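Local coordinates for protein nucleoside phosphorylase, putative (Trypanosoma brucei, PDB 3BJE) that acts as a homodimeric uridine phosphorylase of the nucleoside phosphorylase superfamily, handling uracil and ribose 1-phosphate, at residues 152-157 with 316-321; 255-260 with 267-272. One frame throughout, in Å; residues are numbered along the deposited sequence.

Interaction 1. Residues 152-157 with 316-321. With URA (uracil), chain D.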
loop_
_atom_site.group_PDB
_atom_site.type_symbol
_atom_site.label_atom_id
_atom_site.label_comp_id
_atom_site.label_asym_id
_atom_site.label_seq_id
_atom_site.Cartn_x
_atom_site.Cartn_y
_atom_site.Cartn_z
ATOM N N PRO A 152 16.005 9.182 10.605
ATOM C CA PRO A 152 16.731 8.598 11.722
ATOM C C PRO A 152 18.096 9.247 11.974
ATOM O O PRO A 152 18.810 8.825 12.879
ATOM C CB PRO A 152 16.943 7.161 11.245
ATOM C CG PRO A 152 17.172 7.326 9.816
ATOM C CD PRO A 152 16.234 8.398 9.370
ATOM N N ALA A 153 18.447 10.242 11.160
ATOM C CA ALA A 153 19.758 10.898 11.220
ATOM C C ALA A 153 19.728 12.110 12.137
ATOM O O ALA A 153 18.928 13.023 11.933
ATOM C CB ALA A 153 20.162 11.343 9.834
ATOM N N GLU A 154 20.614 12.142 13.130
ATOM C CA GLU A 154 20.625 13.265 14.072
ATOM C C GLU A 154 20.917 14.577 13.359
ATOM O O GLU A 154 20.318 15.596 13.676
ATOM C CB GLU A 154 21.622 13.029 15.223
ATOM C CG GLU A 154 21.969 14.267 16.077
ATOM C CD GLU A 154 20.762 15.108 16.521
ATOM O OE1 GLU A 154 19.598 14.650 16.400
ATOM O OE2 GLU A 154 20.993 16.250 16.991
ATOM N N SER A 155 21.807 14.544 12.380
ATOM C CA SER A 155 22.221 15.762 11.689
ATOM C C SER A 155 21.094 16.394 10.847
ATOM O O SER A 155 21.071 17.607 10.658
ATOM C CB SER A 155 23.430 15.461 10.794
ATOM O OG SER A 155 23.104 14.511 9.792
ATOM N N VAL A 156 20.161 15.586 10.354
ATOM C CA VAL A 156 19.181 16.071 9.390
ATOM C C VAL A 156 18.114 16.952 10.057
ATOM O O VAL A 156 17.364 16.477 10.901
ATOM C CB VAL A 156 18.521 14.899 8.646
ATOM C CG1 VAL A 156 17.421 15.399 7.714
ATOM C CG2 VAL A 156 19.572 14.099 7.861
ATOM N N PRO A 157 18.035 18.245 9.671
ATOM C CA PRO A 157 17.073 19.144 10.331
ATOM C C PRO A 157 15.596 18.844 10.024
ATOM O O PRO A 157 15.291 18.318 8.958
ATOM C CB PRO A 157 17.421 20.528 9.760
ATOM C CG PRO A 157 18.705 20.370 9.026
ATOM C CD PRO A 157 18.809 18.942 8.628
ATOM N N VAL A 316 9.157 15.356 8.043
ATOM C CA VAL A 316 8.071 15.764 8.941
ATOM C C VAL A 316 8.090 15.039 10.288
ATOM O O VAL A 316 7.322 15.377 11.187
ATOM C CB VAL A 316 6.695 15.569 8.289
ATOM C CG1 VAL A 316 6.589 16.378 6.992
ATOM C CG2 VAL A 316 6.429 14.080 8.018
ATOM N N SER A 317 8.967 14.053 10.428
ATOM C CA SER A 317 9.105 13.340 11.687
ATOM C C SER A 317 10.574 13.138 11.982
ATOM O O SER A 317 11.309 12.556 11.190
ATOM C CB SER A 317 8.400 11.990 11.626
ATOM O OG SER A 317 8.638 11.256 12.816
ATOM N N LYS A 318 11.014 13.657 13.121
ATOM C CA LYS A 318 12.367 13.416 13.575
ATOM C C LYS A 318 12.212 12.358 14.626
ATOM O O LYS A 318 11.562 12.562 15.651
ATOM C CB LYS A 318 13.025 14.672 14.145
ATOM C CG LYS A 318 13.644 15.601 13.092
ATOM C CD LYS A 318 14.762 14.957 12.246
ATOM C CE LYS A 318 15.978 14.478 13.041
ATOM N NZ LYS A 318 16.937 15.564 13.373
ATOM N N ARG A 319 12.786 11.205 14.326
ATOM C CA ARG A 319 12.640 10.030 15.142
ATOM C C ARG A 319 13.761 10.008 16.195
ATOM O O ARG A 319 13.712 9.226 17.137
ATOM C CB ARG A 319 12.665 8.793 14.229
ATOM C CG ARG A 319 11.589 8.795 13.087
ATOM C CD ARG A 319 10.188 8.409 13.586
ATOM N NE ARG A 319 10.172 7.207 14.432
ATOM C CZ ARG A 319 10.147 5.946 13.989
ATOM N NH1 ARG A 319 10.113 5.685 12.685
ATOM N NH2 ARG A 319 10.149 4.939 14.860
ATOM N N VAL A 320 14.762 10.873 16.019
ATOM C CA VAL A 320 15.828 11.095 17.006
ATOM C C VAL A 320 15.918 12.595 17.311
ATOM O O VAL A 320 15.335 13.409 16.596
ATOM C CB VAL A 320 17.207 10.621 16.481
ATOM C CG1 VAL A 320 17.141 9.177 15.984
ATOM C CG2 VAL A 320 17.712 11.555 15.382
ATOM N N GLY A 321 16.646 12.957 18.367
ATOM C CA GLY A 321 16.922 14.366 18.672
ATOM C C GLY A 321 15.699 15.200 19.027
ATOM O O GLY A 321 15.371 15.364 20.202
HETATM N N1 URA D . 6.162 9.290 6.379
HETATM C C2 URA D . 6.634 8.075 6.738
HETATM O O2 URA D . 6.462 7.051 6.003
HETATM N N3 URA D . 7.273 7.932 7.888
HETATM C C4 URA D . 7.462 8.975 8.719
HETATM O O4 URA D . 8.074 8.779 9.783
HETATM C C5 URA D . 6.975 10.222 8.379
HETATM C C6 URA D . 6.311 10.354 7.174
#
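Lys318 reaches the 152-157 loop through a chain bent at chi2 (-60°) and again at chi3 and chi4, which folds it round so that its ammonium faces the carbonyls of Glu154 and Val156. NZ gives its strong hydrogen bond to Val156 O at 2.7 Å; the donor stands tilted 28° from that carbonyl plane. A second bond from NZ, to Glu154 O, is long and weak at 3.4 Å. CE lies 3.5 Å from Ala153 O, which is itself taken up by Val156 N within the loop, so the end of the lysine sits among three carbonyl oxygens. Outside the contact, NZ also forms a salt bridge with Glu322. The Glu154 carboxylate stays beyond salt-bridge distance, OE1 lying 4.1 Å from Lys318 NZ, and this oxygen is buried by the contact without a polar partner.

In the phosphorylase fold 152-157 follows strand 142-151, while 316-321 is the end of its parallel neighbour 308-318 and the loop after it; beyond the paired strands the side chains of Lys318 and Val320 join the loops. Strand 308-318 delivers Val316 and Ser317 to the uracil pocket just before it ends: Val316 CG2 packs 3.8 Å from C6 of the base, while Ser317 CB approaches O4.

Past the strand, Val320 turns its two methyls on different parts of the loop. With chi1 at -53°, CG1 points away from its own carbonyl carbon and meets Pro152 O at 3.5 Å; CG2 presses on the backbone of Glu154, 3.6 Å from its CA. Gly321, at positive phi, brings its CA 3.5 Å from Glu154 OE1. Val271 of helix 270-276 packs against Pro152, Arg319 and Val320.

Interaction 2. Residues 255-260 with 267-272. With URA (uracil), chain D.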
loop_
_atom_site.group_PDB
_atom_site.type_symbol
_atom_site.label_atom_id
_atom_site.label_comp_id
_atom_site.label_asym_id
_atom_site.label_seq_id
_atom_site.Cartn_x
_atom_site.Cartn_y
_atom_site.Cartn_z
ATOM N N GLY A 255 9.611 0.659 12.985
ATOM C CA GLY A 255 10.181 0.639 14.326
ATOM C C GLY A 255 9.446 1.487 15.359
ATOM O O GLY A 255 9.991 1.758 16.423
ATOM N N ARG A 256 8.205 1.901 15.065
ATOM C CA ARG A 256 7.360 2.553 16.067
ATOM C C ARG A 256 6.763 1.508 17.011
ATOM O O ARG A 256 6.321 0.448 16.571
ATOM C CB ARG A 256 6.243 3.386 15.418
ATOM C CG ARG A 256 6.729 4.625 14.681
ATOM C CD ARG A 256 5.590 5.434 14.091
ATOM N NE ARG A 256 6.052 6.767 13.744
ATOM C CZ ARG A 256 6.616 7.116 12.588
ATOM N NH1 ARG A 256 6.762 6.256 11.595
ATOM N NH2 ARG A 256 7.036 8.360 12.413
ATOM N N ARG A 257 6.763 1.827 18.299
ATOM C CA ARG A 257 6.285 0.931 19.356
ATOM C C ARG A 257 4.872 1.354 19.778
ATOM O O ARG A 257 4.685 2.429 20.365
ATOM C CB ARG A 257 7.240 1.001 20.551
ATOM C CG ARG A 257 8.594 0.353 20.306
ATOM C CD ARG A 257 9.515 0.584 21.515
ATOM N NE ARG A 257 10.897 0.098 21.335
ATOM C CZ ARG A 257 11.455 -0.920 22.000
ATOM N NH1 ARG A 257 10.757 -1.639 22.878
ATOM N NH2 ARG A 257 12.735 -1.230 21.779
ATOM N N VAL A 258 3.889 0.529 19.442
ATOM C CA VAL A 258 2.475 0.860 19.660
ATOM C C VAL A 258 1.757 -0.217 20.469
ATOM O O VAL A 258 1.484 -1.327 19.969
ATOM C CB VAL A 258 1.726 1.062 18.331
ATOM C CG1 VAL A 258 0.249 1.417 18.584
ATOM C CG2 VAL A 258 2.419 2.137 17.481
ATOM N N GLY A 259 1.423 0.130 21.704
ATOM C CA GLY A 259 0.529 -0.681 22.510
ATOM C C GLY A 259 0.872 -2.152 22.553
ATOM O O GLY A 259 2.009 -2.524 22.863
ATOM N N ARG A 260 -0.117 -2.986 22.215
ATOM C CA ARG A 260 -0.022 -4.435 22.335
ATOM C C ARG A 260 0.747 -5.078 21.185
ATOM O O ARG A 260 0.941 -6.310 21.175
ATOM C CB ARG A 260 -1.426 -5.027 22.435
ATOM C CG ARG A 260 -2.182 -4.500 23.621
ATOM C CD ARG A 260 -1.740 -5.147 24.909
ATOM N NE ARG A 260 -2.401 -4.537 26.055
ATOM C CZ ARG A 260 -2.335 -5.019 27.288
ATOM N NH1 ARG A 260 -1.601 -6.081 27.534
ATOM N NH2 ARG A 260 -2.976 -4.413 28.279
ATOM N N VAL A 267 11.876 -5.621 14.404
ATOM C CA VAL A 267 12.946 -4.622 14.407
ATOM C C VAL A 267 12.528 -3.409 15.237
ATOM O O VAL A 267 12.342 -2.314 14.714
ATOM C CB VAL A 267 13.344 -4.154 12.982
ATOM C CG1 VAL A 267 14.698 -3.474 13.008
ATOM C CG2 VAL A 267 13.364 -5.344 11.991
ATOM N N PRO A 268 12.368 -3.604 16.555
ATOM C CA PRO A 268 11.882 -2.511 17.400
ATOM C C PRO A 268 12.802 -1.297 17.456
ATOM O O PRO A 268 12.328 -0.196 17.733
ATOM C CB PRO A 268 11.768 -3.162 18.789
ATOM C CG PRO A 268 12.738 -4.281 18.746
ATOM C CD PRO A 268 12.655 -4.818 17.345
ATOM N N ASN A 269 14.099 -1.511 17.253
ATOM C CA ASN A 269 15.078 -0.433 17.296
ATOM C C ASN A 269 15.533 0.003 15.920
ATOM O O ASN A 269 16.635 0.539 15.768
ATOM C CB ASN A 269 16.268 -0.871 18.160
ATOM C CG ASN A 269 15.839 -1.261 19.564
ATOM O OD1 ASN A 269 15.049 -0.541 20.194
ATOM N ND2 ASN A 269 16.352 -2.385 20.062
ATOM N N MET A 270 14.654 -0.151 14.932
ATOM C CA MET A 270 14.971 0.196 13.542
ATOM C C MET A 270 15.596 1.578 13.380
ATOM O O MET A 270 16.568 1.744 12.644
ATOM C CB MET A 270 13.720 0.096 12.658
ATOM C CG MET A 270 14.041 0.302 11.180
ATOM S SD MET A 270 12.572 0.240 10.140
ATOM C CE MET A 270 12.183 -1.511 10.121
ATOM N N VAL A 271 15.034 2.584 14.039
ATOM C CA VAL A 271 15.511 3.943 13.814
ATOM C C VAL A 271 16.970 4.119 14.257
ATOM O O VAL A 271 17.801 4.590 13.494
ATOM C CB VAL A 271 14.600 4.969 14.524
ATOM C CG1 VAL A 271 15.324 6.281 14.762
ATOM C CG2 VAL A 271 13.370 5.191 13.699
ATOM N N GLU A 272 17.275 3.728 15.484
ATOM C CA GLU A 272 18.629 3.833 16.007
ATOM C C GLU A 272 19.603 2.966 15.240
ATOM O O GLU A 272 20.733 3.391 14.981
ATOM C CB GLU A 272 18.669 3.484 17.502
ATOM C CG GLU A 272 18.167 4.596 18.414
ATOM C CD GLU A 272 18.512 4.353 19.890
ATOM O OE1 GLU A 272 17.817 3.540 20.528
ATOM O OE2 GLU A 272 19.456 4.990 20.409
HETATM N N1 URA D . 6.162 9.290 6.379
HETATM C C2 URA D . 6.634 8.075 6.738
HETATM O O2 URA D . 6.462 7.051 6.003
HETATM N N3 URA D . 7.273 7.932 7.888
HETATM C C4 URA D . 7.462 8.975 8.719
HETATM O O4 URA D . 8.074 8.779 9.783
HETATM C C5 URA D . 6.975 10.222 8.379
HETATM C C6 URA D . 6.311 10.354 7.174
HETATM O O HOH W 1 12.815 2.310 16.111
HETATM O O HOH W 2 12.450 1.838 20.030
#
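The loop that brings Arg256 to the uracil pocket is held from behind by the turn leading into helix 270-276. Gly255 faces that turn, its CA packing against Met270 CB at 3.9 Å. Its carbonyl oxygen stands beside Pro268 O, two acceptors that cannot bond each other; a water links Gly255 O, to which it donates at 2.9 Å, to Val271 N in the first turn of the helix, from which it accepts.

Farther out, Arg257 extends its chain from CG to NE and lays its guanidinium beside the turn. Pro268 CB sits over one face, offset toward the rim, 3.7 Å from NH2. At the edge, nearly in the guanidinium plane, NH2 donates to Asn269 OD1 at 2.9 Å with an N-H...O angle of 145°, although the amide plane is turned 36° from the guanidinium. NE uses a second water, which donates on to Pro268 O. Face packing and in-plane bonds together fix the rotation of this exposed group.

Arg256 leaves the other way, chi2 and chi3 both near anti, and puts uracil O4 at its edge and in its plane. The NH2 bond to O4 is short and nearly straight, 2.9 Å and 167°, whereas NH1 adds a weak one. Gln254 and Phe250 O hold NH1 as well, and Asp23 of the second subunit binds Arg257 N. Behind the loop that carries Arg256 to the uracil pocket, residues 267-270 form a type I beta turn, closed by Met270 N bonding Val267 O, with Asn269 at the N-cap position, its side chain turned to Arg257 instead of capping.

In the fold
Both contacts are partly buried, lie on the same side of the chain's centre and send residues to one uracil, yet they hold different elements. Interaction 1 ties the loop after strand 142-151 to the end of strand 308-318 and what follows, through a buried lysine and methyl packing; interaction 2 fastens a loop to a helix start with two waters and an exposed arginine, close to the second subunit. They meet directly: Val271 CG2 lies 3.3 Å from Arg319 CZ, and Ser317 OG lies 3.3 Å from Arg256 NH2. At the base, interaction 1 supplies packing from Val316 and Ser317, whereas interaction 2 supplies the arginine hydrogen bonds. Along the sequence, 255-272 falls between 152-157 and 316-321.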